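Long-range contacts in carbohydrate binding protein, putative, cpb33A (Cellvibrio japonicus, PDB 5FJQ), which is a copper-dependent lytic polysaccharide monooxygenase important for efficient use of chitin, seen here as its monooxygenase domain alone: residues Q42-G47 / C63-A68; W94-A99 / W138-N143; Y107-Q112 / D124-H129. All coordinates share one frame; numbering follows the deposited sequence.

Contact 1 (Q42-G47 / C63-A68)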
ATOM      1  N   GLN A  42       1.427  -9.485   4.383  1.00 16.40           N
ATOM      2  CA  GLN A  42       0.350  -9.204   5.356  1.00 18.12           C
ATOM      3  C   GLN A  42       0.811  -8.419   6.611  1.00 19.91           C
ATOM      4  O   GLN A  42      -0.005  -8.015   7.466  1.00 21.34           O
ATOM      5  CB  GLN A  42      -0.322 -10.526   5.771  1.00 16.96           C
ATOM      6  CG  GLN A  42       0.509 -11.418   6.687  1.00 18.46           C
ATOM      7  CD  GLN A  42       1.491 -12.341   5.923  1.00 19.16           C
ATOM      8  OE1 GLN A  42       1.840 -12.104   4.741  1.00 17.70           O
ATOM      9  NE2 GLN A  42       1.911 -13.424   6.586  1.00 19.91           N
ATOM     10  N   GLU A  43       2.131  -8.228   6.694  1.00 21.08           N
ATOM     11  CA  GLU A  43       2.808  -7.710   7.823  1.00 20.60           C
ATOM     12  C   GLU A  43       3.520  -6.376   7.575  1.00 18.25           C
ATOM     13  O   GLU A  43       4.582  -6.135   8.148  1.00 19.90           O
ATOM     14  CB  GLU A  43       3.874  -8.713   8.100  1.00 24.52           C
ATOM     15  CG  GLU A  43       4.202  -8.914   9.507  1.00 28.91           C
ATOM     16  CD  GLU A  43       4.775 -10.297   9.666  1.00 36.07           C
ATOM     17  OE1 GLU A  43       3.958 -11.267   9.647  1.00 43.30           O
ATOM     18  OE2 GLU A  43       6.016 -10.404   9.742  1.00 32.75           O
ATOM     19  N   VAL A  44       3.011  -5.531   6.701  1.00 16.69           N
ATOM     20  CA  VAL A  44       3.678  -4.261   6.492  1.00 17.08           C
ATOM     21  C   VAL A  44       3.023  -3.401   7.554  1.00 17.30           C
ATOM     22  O   VAL A  44       2.043  -2.668   7.294  1.00 19.07           O
ATOM     23  CB  VAL A  44       3.540  -3.752   5.010  1.00 13.84           C
ATOM     24  CG1 VAL A  44       4.218  -2.432   4.786  1.00 14.24           C
ATOM     25  CG2 VAL A  44       4.078  -4.756   3.997  1.00 13.93           C
ATOM     26  N   ALA A  45       3.552  -3.514   8.780  1.00 17.97           N
ATOM     27  CA  ALA A  45       2.765  -3.233  10.004  1.00 17.53           C
ATOM     28  C   ALA A  45       3.481  -2.291  10.924  1.00 15.85           C
ATOM     29  O   ALA A  45       4.702  -2.320  10.986  1.00 18.75           O
ATOM     30  CB  ALA A  45       2.443  -4.521  10.769  1.00 15.86           C
ATOM     31  N   VAL A  46       2.735  -1.502  11.682  1.00 16.06           N
ATOM     32  CA  VAL A  46       3.342  -0.679  12.744  1.00 14.39           C
ATOM     33  C   VAL A  46       2.532  -0.885  13.994  1.00 14.90           C
ATOM     34  O   VAL A  46       1.343  -0.604  13.998  1.00 15.09           O
ATOM     35  CB  VAL A  46       3.416   0.814  12.378  1.00 14.17           C
ATOM     36  CG1 VAL A  46       3.940   1.643  13.513  1.00 14.83           C
ATOM     37  CG2 VAL A  46       4.358   1.087  11.207  1.00 14.91           C
ATOM     38  N   GLY A  47       3.150  -1.365  15.072  1.00 14.18           N
ATOM     39  CA  GLY A  47       2.425  -1.513  16.340  1.00 15.91           C
ATOM     40  C   GLY A  47       2.308  -0.177  17.087  1.00 17.88           C
ATOM     41  O   GLY A  47       3.175   0.670  16.986  1.00 18.62           O
ATOM     42  N   CYS A  63       5.931   2.929   1.810  1.00 14.08           N
ATOM     43  CA  CYS A  63       5.708   1.593   1.257  1.00 14.84           C
ATOM     44  C   CYS A  63       6.285   0.432   2.059  1.00 14.58           C
ATOM     45  O   CYS A  63       5.797  -0.696   1.919  1.00 17.00           O
ATOM     46  CB  CYS A  63       6.225   1.560  -0.187  1.00 17.09           C
ATOM     47  SG  CYS A  63       5.369   2.649  -1.368  1.00 17.44           S
ATOM     48  N   SER A  64       7.341   0.659   2.841  1.00 14.46           N
ATOM     49  CA  SER A  64       7.926  -0.372   3.718  1.00 17.64           C
ATOM     50  C   SER A  64       7.394  -0.277   5.150  1.00 19.87           C
ATOM     51  O   SER A  64       7.802  -1.056   6.005  1.00 19.71           O
ATOM     52  CB  SER A  64       9.455  -0.204   3.808  1.00 15.41           C
ATOM     53  OG  SER A  64       9.804   1.164   4.123  1.00 15.75           O
ATOM     54  N   ALA A  65       6.538   0.724   5.402  1.00 19.40           N
ATOM     55  CA  ALA A  65       6.138   1.086   6.767  1.00 20.57           C
ATOM     56  C   ALA A  65       7.418   1.159   7.643  1.00 19.32           C
ATOM     57  O   ALA A  65       7.387   0.808   8.792  1.00 19.80           O
ATOM     58  CB  ALA A  65       5.154   0.068   7.310  1.00 21.25           C
ATOM     59  N   ASN A  66       8.539   1.543   7.020  1.00 19.12           N
ATOM     60  CA  ASN A  66       9.856   1.705   7.664  1.00 18.61           C
ATOM     61  C   ASN A  66      10.491   0.397   8.151  1.00 19.29           C
ATOM     62  O   ASN A  66      11.372   0.389   9.044  1.00 16.90           O
ATOM     63  CB  ASN A  66       9.806   2.766   8.782  1.00 20.47           C
ATOM     64  CG  ASN A  66      11.179   3.342   9.118  1.00 22.09           C
ATOM     65  OD1 ASN A  66      12.063   3.460   8.255  1.00 22.83           O
ATOM     66  ND2 ASN A  66      11.341   3.769  10.370  1.00 23.25           N
ATOM     67  N   ARG A  67      10.090  -0.713   7.521  1.00 15.82           N
ATOM     68  CA  ARG A  67      10.675  -1.994   7.810  1.00 17.75           C
ATOM     69  C   ARG A  67      11.783  -2.304   6.821  1.00 17.18           C
ATOM     70  O   ARG A  67      11.546  -2.245   5.632  1.00 16.20           O
ATOM     71  CB  ARG A  67       9.581  -3.050   7.733  1.00 16.29           C
ATOM     72  CG  ARG A  67       8.520  -2.731   8.795  1.00 17.32           C
ATOM     73  CD  ARG A  67       7.241  -3.458   8.639  1.00 16.77           C
ATOM     74  NE  ARG A  67       7.454  -4.873   8.887  1.00 18.71           N
ATOM     75  CZ  ARG A  67       6.991  -5.571   9.939  1.00 19.77           C
ATOM     76  NH1 ARG A  67       6.238  -5.019  10.899  1.00 20.01           N
ATOM     77  NH2 ARG A  67       7.237  -6.881  10.006  1.00 20.14           N
ATOM     78  N   ALA A  68      12.989  -2.639   7.299  1.00 15.02           N
ATOM     79  CA  ALA A  68      14.125  -2.690   6.389  1.00 16.19           C
ATOM     80  C   ALA A  68      14.038  -3.776   5.293  1.00 15.64           C
ATOM     81  O   ALA A  68      14.532  -3.614   4.152  1.00 16.91           O
ATOM     82  CB  ALA A  68      15.442  -2.788   7.199  1.00 14.44           C
TER
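Close to the copper site of this AA10-type lytic polysaccharide monooxygenase domain, the short edge strand that begins at A45 is joined by R67 and A65 to the 63-68 loop, which folds as a type I' beta turn from S64 to R67. That turn is closed by the backbone bond from R67 N to S64 O, and from its last corner the arginine reaches back over 42-47. The chain of R67 bends at chi3 (68°), which lays the guanidinium over the backbone of E43 and beside A45. NH1 of R67 gives a hydrogen bond to O of A45, 3.1 Å long and with an N-H...O angle of 156°; the acceptor lies near the guanidinium plane. The carbonyl O of E43 instead sits over one face of the same group, 3.1 Å from R67 CZ, where the N-H groups point past it and the attraction is probably electrostatic. OE2 of E43 adds only a long salt bridge to NH2, the carboxylate and guanidinium planes being 62° apart. Arginine suits this place because a flat cation can bond A45 O at its edge, lie over E43 O and still stay near the E43 carboxylate.

Below it the packing is apolar, which suits the small A65 and the branched V44 and V46. V44 is the centre of an inverse gamma turn, and its backbone bonds to Y172 of strand 169-178. C63 ties the loop to that strand too, through its disulfide with C174. The methyl of A65 points into the contact: its CB meets V44 CG1 at 3.7 Å and V46 CG2 at 4.1 Å.

Contact 2 (W94-A99 / W138-N143); sequences WTNTAA and WVSTHN
W94 and S140 form an antiparallel hydrogen-bonded pair where strands 88-96 and 139-146 run side by side, their local axes 5.0 Å apart and their directions at 165°. W94 N gives a nearly straight bond to S140 O (2.8 Å, 172°), S140 N returns one to W94 O, and N96 N reaches W138 O beyond the non-hydrogen-bonded pair T95 and V139.

N96 and S140 are joined a second time by their side chains. With CG beside its own backbone N (chi1 -58°), N96 directs ND2 to S140 OG at 3.1 Å, the hydroxyl lying near the amide plane. E137 takes part at both ends, its O accepting from N96 ND2 and its OE1 pairing with S140 OG, so small polar residues suit this buried position. On the same face, W94 CD1 comes to the edge of the H142 ring, 3.8 Å from CE1; W94 NE1 is hydrogen-bonded to S157 OG and H142 ND1 to Y107 OH.

Beyond the last backbone bond, the broad indole of W138 spans the turn after the strand. Its CZ3 lies 3.4 Å from T97 O, which sits at the ring edge, while the methyl of A99 lies over one face.

Since H100 and H1 bind copper and the side chain of A98 is about 4 Å from the ion, these bonds and the indole probably help fix the loop that carries H100.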
ATOM      1  N   TRP A  94      -8.729  -6.149   0.287  1.00 15.87           N
ATOM      2  CA  TRP A  94      -7.685  -6.513   1.256  1.00 17.58           C
ATOM      3  C   TRP A  94      -7.935  -7.973   1.576  1.00 18.43           C
ATOM      4  O   TRP A  94      -9.039  -8.339   1.967  1.00 17.38           O
ATOM      5  CB  TRP A  94      -7.749  -5.699   2.559  1.00 16.41           C
ATOM      6  CG  TRP A  94      -7.130  -4.316   2.532  1.00 14.72           C
ATOM      7  CD1 TRP A  94      -7.682  -3.231   1.994  1.00 14.33           C
ATOM      8  CD2 TRP A  94      -5.916  -3.869   3.186  1.00 15.90           C
ATOM      9  NE1 TRP A  94      -6.890  -2.113   2.149  1.00 13.04           N
ATOM     10  CE2 TRP A  94      -5.800  -2.466   2.917  1.00 15.18           C
ATOM     11  CE3 TRP A  94      -4.915  -4.506   3.953  1.00 14.95           C
ATOM     12  CZ2 TRP A  94      -4.745  -1.702   3.376  1.00 13.94           C
ATOM     13  CZ3 TRP A  94      -3.870  -3.753   4.414  1.00 14.40           C
ATOM     14  CH2 TRP A  94      -3.758  -2.347   4.105  1.00 15.19           C
ATOM     15  N   THR A  95      -6.922  -8.800   1.371  1.00 19.44           N
ATOM     16  CA  THR A  95      -6.971 -10.169   1.841  1.00 21.67           C
ATOM     17  C   THR A  95      -6.272 -10.174   3.188  1.00 21.68           C
ATOM     18  O   THR A  95      -5.064  -9.933   3.288  1.00 22.34           O
ATOM     19  CB  THR A  95      -6.295 -11.132   0.852  1.00 21.48           C
ATOM     20  OG1 THR A  95      -7.056 -11.091  -0.346  1.00 20.09           O
ATOM     21  CG2 THR A  95      -6.320 -12.550   1.413  1.00 22.10           C
ATOM     22  N   ASN A  96      -7.072 -10.420   4.215  1.00 19.75           N
ATOM     23  CA  ASN A  96      -6.644 -10.441   5.565  1.00 20.78           C
ATOM     24  C   ASN A  96      -6.259 -11.842   6.029  1.00 20.03           C
ATOM     25  O   ASN A  96      -7.081 -12.745   5.984  1.00 23.18           O
ATOM     26  CB  ASN A  96      -7.739  -9.815   6.437  1.00 20.12           C
ATOM     27  CG  ASN A  96      -8.038  -8.407   5.996  1.00 16.47           C
ATOM     28  OD1 ASN A  96      -7.206  -7.815   5.307  1.00 16.60           O
ATOM     29  ND2 ASN A  96      -9.262  -7.925   6.245  1.00 15.62           N
ATOM     30  N   THR A  97      -5.020 -12.015   6.476  1.00 20.90           N
ATOM     31  CA  THR A  97      -4.603 -13.332   6.993  1.00 18.83           C
ATOM     32  C   THR A  97      -5.054 -13.487   8.415  1.00 20.82           C
ATOM     33  O   THR A  97      -5.301 -14.600   8.866  1.00 20.72           O
ATOM     34  CB  THR A  97      -3.079 -13.516   6.883  1.00 19.11           C
ATOM     35  OG1 THR A  97      -2.390 -12.534   7.730  1.00 18.78           O
ATOM     36  CG2 THR A  97      -2.691 -13.454   5.378  1.00 19.52           C
ATOM     37  N   ALA A  98      -5.061 -12.374   9.169  1.00 20.79           N
ATOM     38  CA  ALA A  98      -5.633 -12.383  10.486  1.00 21.55           C
ATOM     39  C   ALA A  98      -6.561 -11.177  10.582  1.00 25.10           C
ATOM     40  O   ALA A  98      -6.082 -10.045  10.602  1.00 27.22           O
ATOM     41  CB  ALA A  98      -4.532 -12.321  11.550  1.00 22.73           C
ATOM     42  N   ALA A  99      -7.857 -11.421  10.743  1.00 23.36           N
ATOM     43  CA  ALA A  99      -8.857 -10.347  10.904  1.00 23.32           C
ATOM     44  C   ALA A  99      -8.668  -9.517  12.186  1.00 25.70           C
ATOM     45  O   ALA A  99      -8.091  -9.996  13.154  1.00 26.41           O
ATOM     46  CB  ALA A  99     -10.234 -10.932  10.865  1.00 24.42           C
ATOM     47  N   TRP A 138     -12.549 -11.395   6.902  1.00 20.35           N
ATOM     48  CA  TRP A 138     -11.504 -12.094   6.230  1.00 22.17           C
ATOM     49  C   TRP A 138     -11.092 -11.408   4.954  1.00 18.73           C
ATOM     50  O   TRP A 138      -9.934 -11.521   4.506  1.00 16.86           O
ATOM     51  CB  TRP A 138     -11.961 -13.540   5.969  1.00 28.84           C
ATOM     52  CG  TRP A 138     -12.025 -14.337   7.256  1.00 38.30           C
ATOM     53  CD1 TRP A 138     -13.146 -14.866   7.854  1.00 42.08           C
ATOM     54  CD2 TRP A 138     -10.911 -14.653   8.122  1.00 46.11           C
ATOM     55  NE1 TRP A 138     -12.788 -15.515   9.019  1.00 46.87           N
ATOM     56  CE2 TRP A 138     -11.427 -15.399   9.207  1.00 49.36           C
ATOM     57  CE3 TRP A 138      -9.516 -14.387   8.073  1.00 47.35           C
ATOM     58  CZ2 TRP A 138     -10.592 -15.897  10.241  1.00 53.92           C
ATOM     59  CZ3 TRP A 138      -8.695 -14.870   9.093  1.00 51.08           C
ATOM     60  CH2 TRP A 138      -9.234 -15.616  10.166  1.00 53.62           C
ATOM     61  N   VAL A 139     -12.064 -10.750   4.315  1.00 18.04           N
ATOM     62  CA  VAL A 139     -11.802 -10.045   3.098  1.00 18.27           C
ATOM     63  C   VAL A 139     -12.491  -8.697   3.231  1.00 18.53           C
ATOM     64  O   VAL A 139     -13.633  -8.611   3.703  1.00 21.43           O
ATOM     65  CB  VAL A 139     -12.332 -10.756   1.839  1.00 20.79           C
ATOM     66  CG1 VAL A 139     -11.899  -9.944   0.630  1.00 20.22           C
ATOM     67  CG2 VAL A 139     -11.764 -12.182   1.700  1.00 19.24           C
ATOM     68  N   SER A 140     -11.794  -7.647   2.864  1.00 17.71           N
ATOM     69  CA  SER A 140     -12.301  -6.289   3.079  1.00 17.07           C
ATOM     70  C   SER A 140     -12.340  -5.626   1.724  1.00 16.49           C
ATOM     71  O   SER A 140     -11.327  -5.486   1.070  1.00 17.01           O
ATOM     72  CB  SER A 140     -11.362  -5.514   4.054  1.00 18.01           C
ATOM     73  OG  SER A 140     -11.490  -5.928   5.368  1.00 17.24           O
ATOM     74  N   THR A 141     -13.529  -5.234   1.277  1.00 16.54           N
ATOM     75  CA  THR A 141     -13.664  -4.682  -0.040  1.00 17.52           C
ATOM     76  C   THR A 141     -14.133  -3.231  -0.004  1.00 18.77           C
ATOM     77  O   THR A 141     -15.112  -2.879   0.657  1.00 17.06           O
ATOM     78  CB  THR A 141     -14.636  -5.493  -0.977  1.00 18.10           C
ATOM     79  OG1 THR A 141     -14.228  -6.870  -0.971  1.00 17.32           O
ATOM     80  CG2 THR A 141     -14.447  -4.993  -2.316  1.00 17.05           C
ATOM     81  N   HIS A 142     -13.403  -2.395  -0.734  1.00 18.90           N
ATOM     82  CA  HIS A 142     -13.698  -0.983  -0.761  1.00 15.84           C
ATOM     83  C   HIS A 142     -13.809  -0.559  -2.225  1.00 16.44           C
ATOM     84  O   HIS A 142     -12.904  -0.729  -2.998  1.00 13.86           O
ATOM     85  CB  HIS A 142     -12.580  -0.277  -0.003  1.00 14.41           C
ATOM     86  CG  HIS A 142     -12.314  -0.900   1.328  1.00 13.19           C
ATOM     87  ND1 HIS A 142     -11.128  -1.544   1.628  1.00 13.51           N
ATOM     88  CD2 HIS A 142     -13.099  -1.029   2.419  1.00 12.51           C
ATOM     89  CE1 HIS A 142     -11.198  -2.039   2.853  1.00 12.97           C
ATOM     90  NE2 HIS A 142     -12.368  -1.711   3.368  1.00 12.98           N
ATOM     91  N   ASN A 143     -14.986  -0.065  -2.613  1.00 18.11           N
ATOM     92  CA  ASN A 143     -15.121   0.465  -3.926  1.00 19.75           C
ATOM     93  C   ASN A 143     -14.700   1.922  -4.023  1.00 21.44           C
ATOM     94  O   ASN A 143     -15.559   2.790  -3.836  1.00 22.08           O
ATOM     95  CB  ASN A 143     -16.577   0.461  -4.272  1.00 25.61           C
ATOM     96  CG  ASN A 143     -16.902  -0.539  -5.343  1.00 33.33           C
ATOM     97  OD1 ASN A 143     -16.596  -1.750  -5.200  1.00 36.69           O
ATOM     98  ND2 ASN A 143     -17.523  -0.052  -6.432  1.00 32.97           N
TER

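Contact 3 (Y107-Q112 / D124-H129)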
ATOM      1  N   TYR A 107      -7.860   5.054   1.646  1.00 11.72           N
ATOM      2  CA  TYR A 107      -7.037   5.180   0.472  1.00 12.51           C
ATOM      3  C   TYR A 107      -6.665   6.602   0.140  1.00 15.37           C
ATOM      4  O   TYR A 107      -7.541   7.530   0.172  1.00 16.92           O
ATOM      5  CB  TYR A 107      -7.730   4.564  -0.739  1.00 11.68           C
ATOM      6  CG  TYR A 107      -8.033   3.102  -0.520  1.00 11.23           C
ATOM      7  CD1 TYR A 107      -8.954   2.707   0.454  1.00 12.48           C
ATOM      8  CD2 TYR A 107      -7.377   2.126  -1.247  1.00 12.41           C
ATOM      9  CE1 TYR A 107      -9.274   1.361   0.646  1.00 12.42           C
ATOM     10  CE2 TYR A 107      -7.693   0.770  -1.091  1.00 12.57           C
ATOM     11  CZ  TYR A 107      -8.573   0.408  -0.100  1.00 11.66           C
ATOM     12  OH  TYR A 107      -8.829  -0.887   0.084  1.00 12.19           O
ATOM     13  N   TYR A 108      -5.431   6.717  -0.365  1.00 15.83           N
ATOM     14  CA  TYR A 108      -4.860   8.013  -0.828  1.00 16.69           C
ATOM     15  C   TYR A 108      -4.317   7.792  -2.206  1.00 18.79           C
ATOM     16  O   TYR A 108      -4.136   6.619  -2.647  1.00 18.05           O
ATOM     17  CB  TYR A 108      -3.724   8.492   0.096  1.00 15.92           C
ATOM     18  CG  TYR A 108      -4.166   8.668   1.504  1.00 15.65           C
ATOM     19  CD1 TYR A 108      -4.430   7.551   2.347  1.00 14.70           C
ATOM     20  CD2 TYR A 108      -4.302   9.967   2.038  1.00 14.04           C
ATOM     21  CE1 TYR A 108      -4.869   7.746   3.651  1.00 15.69           C
ATOM     22  CE2 TYR A 108      -4.715  10.142   3.322  1.00 15.59           C
ATOM     23  CZ  TYR A 108      -4.977   9.074   4.111  1.00 15.61           C
ATOM     24  OH  TYR A 108      -5.396   9.368   5.342  1.00 17.01           O
ATOM     25  N   ILE A 109      -4.047   8.902  -2.883  1.00 16.93           N
ATOM     26  CA  ILE A 109      -3.459   8.889  -4.232  1.00 17.73           C
ATOM     27  C   ILE A 109      -2.544  10.091  -4.425  1.00 18.36           C
ATOM     28  O   ILE A 109      -2.738  11.131  -3.769  1.00 17.79           O
ATOM     29  CB  ILE A 109      -4.520   8.810  -5.375  1.00 20.06           C
ATOM     30  CG1 ILE A 109      -3.808   8.492  -6.706  1.00 19.34           C
ATOM     31  CG2 ILE A 109      -5.342  10.112  -5.466  1.00 17.88           C
ATOM     32  CD1 ILE A 109      -4.713   8.000  -7.842  1.00 19.94           C
ATOM     33  N   THR A 110      -1.491   9.881  -5.238  1.00 16.15           N
ATOM     34  CA  THR A 110      -0.666  10.888  -5.848  1.00 16.44           C
ATOM     35  C   THR A 110      -1.451  11.899  -6.735  1.00 19.18           C
ATOM     36  O   THR A 110      -2.539  11.609  -7.279  1.00 20.40           O
ATOM     37  CB  THR A 110       0.425  10.196  -6.658  1.00 16.54           C
ATOM     38  OG1 THR A 110      -0.134   9.059  -7.320  1.00 18.51           O
ATOM     39  CG2 THR A 110       1.518   9.629  -5.700  1.00 16.51           C
ATOM     40  N   PRO A 111      -0.888  13.109  -6.893  1.00 21.17           N
ATOM     41  CA  PRO A 111      -1.547  14.135  -7.686  1.00 18.68           C
ATOM     42  C   PRO A 111      -1.250  13.953  -9.151  1.00 19.85           C
ATOM     43  O   PRO A 111      -0.205  13.405  -9.504  1.00 19.19           O
ATOM     44  CB  PRO A 111      -0.849  15.449  -7.199  1.00 19.06           C
ATOM     45  CG  PRO A 111       0.505  15.001  -6.727  1.00 20.95           C
ATOM     46  CD  PRO A 111       0.340  13.598  -6.212  1.00 19.84           C
ATOM     47  N   GLN A 112      -2.144  14.459  -9.995  1.00 18.17           N
ATOM     48  CA  GLN A 112      -1.860  14.613 -11.399  1.00 20.07           C
ATOM     49  C   GLN A 112      -0.497  15.298 -11.603  1.00 23.40           C
ATOM     50  O   GLN A 112      -0.091  16.224 -10.843  1.00 21.08           O
ATOM     51  CB  GLN A 112      -3.021  15.370 -12.044  1.00 20.47           C
ATOM     52  CG  GLN A 112      -2.913  15.543 -13.523  1.00 21.68           C
ATOM     53  CD  GLN A 112      -2.809  14.229 -14.271  1.00 21.05           C
ATOM     54  OE1 GLN A 112      -3.011  13.158 -13.704  1.00 20.73           O
ATOM     55  NE2 GLN A 112      -2.423  14.311 -15.535  1.00 22.59           N
ATOM     56  N   ASP A 124       2.540  13.920  -0.444  1.00 21.53           N
ATOM     57  CA  ASP A 124       2.169  13.504  -1.816  1.00 21.41           C
ATOM     58  C   ASP A 124       0.744  12.898  -1.971  1.00 22.34           C
ATOM     59  O   ASP A 124       0.332  12.593  -3.095  1.00 20.37           O
ATOM     60  CB  ASP A 124       3.124  12.438  -2.352  1.00 20.73           C
ATOM     61  CG  ASP A 124       4.498  12.961  -2.736  1.00 20.03           C
ATOM     62  OD1 ASP A 124       4.640  14.087  -3.233  1.00 18.65           O
ATOM     63  OD2 ASP A 124       5.491  12.217  -2.592  1.00 18.51           O
ATOM     64  N   LEU A 125       0.018  12.717  -0.859  1.00 20.53           N
ATOM     65  CA  LEU A 125      -1.157  11.885  -0.807  1.00 20.84           C
ATOM     66  C   LEU A 125      -2.378  12.746  -0.566  1.00 20.49           C
ATOM     67  O   LEU A 125      -2.380  13.667   0.223  1.00 18.43           O
ATOM     68  CB  LEU A 125      -1.064  10.876   0.318  1.00 20.94           C
ATOM     69  CG  LEU A 125       0.002   9.827   0.092  1.00 22.52           C
ATOM     70  CD1 LEU A 125      -0.144   8.939   1.304  1.00 23.35           C
ATOM     71  CD2 LEU A 125      -0.320   9.103  -1.244  1.00 20.22           C
ATOM     72  N   GLN A 126      -3.379  12.484  -1.352  1.00 18.50           N
ATOM     73  CA  GLN A 126      -4.697  13.109  -1.196  1.00 19.17           C
ATOM     74  C   GLN A 126      -5.620  11.995  -0.746  1.00 17.53           C
ATOM     75  O   GLN A 126      -5.644  10.936  -1.409  1.00 17.30           O
ATOM     76  CB  GLN A 126      -5.094  13.580  -2.587  1.00 22.67           C
ATOM     77  CG  GLN A 126      -6.554  13.834  -2.824  1.00 30.92           C
ATOM     78  CD  GLN A 126      -6.690  14.675  -4.051  1.00 37.77           C
ATOM     79  OE1 GLN A 126      -6.685  14.174  -5.191  1.00 40.64           O
ATOM     80  NE2 GLN A 126      -6.741  15.983  -3.838  1.00 38.81           N
ATOM     81  N   LEU A 127      -6.424  12.209   0.301  1.00 16.70           N
ATOM     82  CA  LEU A 127      -7.485  11.219   0.639  1.00 15.59           C
ATOM     83  C   LEU A 127      -8.553  10.946  -0.446  1.00 16.64           C
ATOM     84  O   LEU A 127      -9.284  11.846  -0.902  1.00 16.57           O
ATOM     85  CB  LEU A 127      -8.241  11.621   1.898  1.00 14.20           C
ATOM     86  CG  LEU A 127      -9.168  10.579   2.524  1.00 13.62           C
ATOM     87  CD1 LEU A 127      -8.387   9.383   3.141  1.00 14.76           C
ATOM     88  CD2 LEU A 127     -10.029  11.248   3.585  1.00 14.46           C
ATOM     89  N   ILE A 128      -8.718   9.672  -0.819  1.00 16.31           N
ATOM     90  CA  ILE A 128      -9.687   9.409  -1.817  1.00 18.11           C
ATOM     91  C   ILE A 128     -10.817   8.460  -1.343  1.00 17.82           C
ATOM     92  O   ILE A 128     -11.869   8.374  -2.000  1.00 17.49           O
ATOM     93  CB  ILE A 128      -9.081   9.103  -3.209  1.00 18.05           C
ATOM     94  CG1 ILE A 128      -8.168   7.846  -3.220  1.00 17.75           C
ATOM     95  CG2 ILE A 128      -8.481  10.410  -3.810  1.00 17.28           C
ATOM     96  CD1 ILE A 128      -8.083   7.173  -4.595  1.00 18.64           C
ATOM     97  N   HIS A 129     -10.590   7.815  -0.193  1.00 16.80           N
ATOM     98  CA  HIS A 129     -11.584   6.915   0.356  1.00 18.21           C
ATOM     99  C   HIS A 129     -11.384   6.657   1.844  1.00 17.16           C
ATOM    100  O   HIS A 129     -10.230   6.456   2.332  1.00 14.96           O
ATOM    101  CB  HIS A 129     -11.599   5.559  -0.429  1.00 18.16           C
ATOM    102  CG  HIS A 129     -12.711   4.642  -0.031  1.00 21.06           C
ATOM    103  ND1 HIS A 129     -13.987   4.759  -0.556  1.00 22.00           N
ATOM    104  CD2 HIS A 129     -12.767   3.620   0.867  1.00 20.67           C
ATOM    105  CE1 HIS A 129     -14.765   3.833  -0.023  1.00 24.05           C
ATOM    106  NE2 HIS A 129     -14.053   3.125   0.834  1.00 22.32           N
TER
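Y108 lies against L125 and L127 next to a classic beta bulge, in the antiparallel pairing of strands 102-109 and 126-130 within the mixed sheet of the domain. Starting at its root, CB of Y108 packs on CB of L125, 3.6 Å away, the two side chains crossing at about a right angle. The ring turns from there toward L127: CD2 passes 3.5 Å from the backbone N of L127, and CZ is 3.6 Å from its CD1. That methyl stands over the ring face in a CH-pi contact, 3.9 Å from the centroid and 23° off the normal, and it also touches OH at the tip. With CG anti to the backbone N (chi1 -168°), L127 brings this methyl across the tyrosine; a branched aliphatic chain suits an aromatic face. L125 also leans on Y156 of strand 152-161, which pairs with strand 102-109 as well.

The bulge shows in the backbone: I128 and H129 share Y107 as their partner, and Y107 O accepts from both of their N atoms, so both N-H groups of the bulge use one acceptor. Beyond it, I109 and Q126 exchange two backbone bonds. On the I109 side, two beta-branched residues meet, CG2 of I109 lying 3.6 Å from CG2 of I128. The Y107 and H129 side chains run alongside each other in the same direction, with their ring planes 74° apart; Y107 OH is hydrogen-bonded to H142 ND1. At the far end of the contact P111, which has no N-H to offer, sets its CD 3.3 Å from D124 O.

In the fold
Both segments of contact 1 come first in the chain; contact 3 is formed within the stretch between the two strands of contact 2. Contacts 1 and 3 both reach the mixed sheet through strands 45-47 and 102-109, but on opposite sides of the chain's centre, with their own centres about 20 Å apart. Contact 2 belongs to the three-stranded antiparallel sheet, about 17 Å from contact 1 and 21 Å from contact 3, centre to centre. It touches both: Q42 packs on T97 beside H1, and H142 probably bonds Y107 between the sheets. Contacts 1 and 2 thus flank the copper end of the domain, whereas contact 3 lies away from the metal.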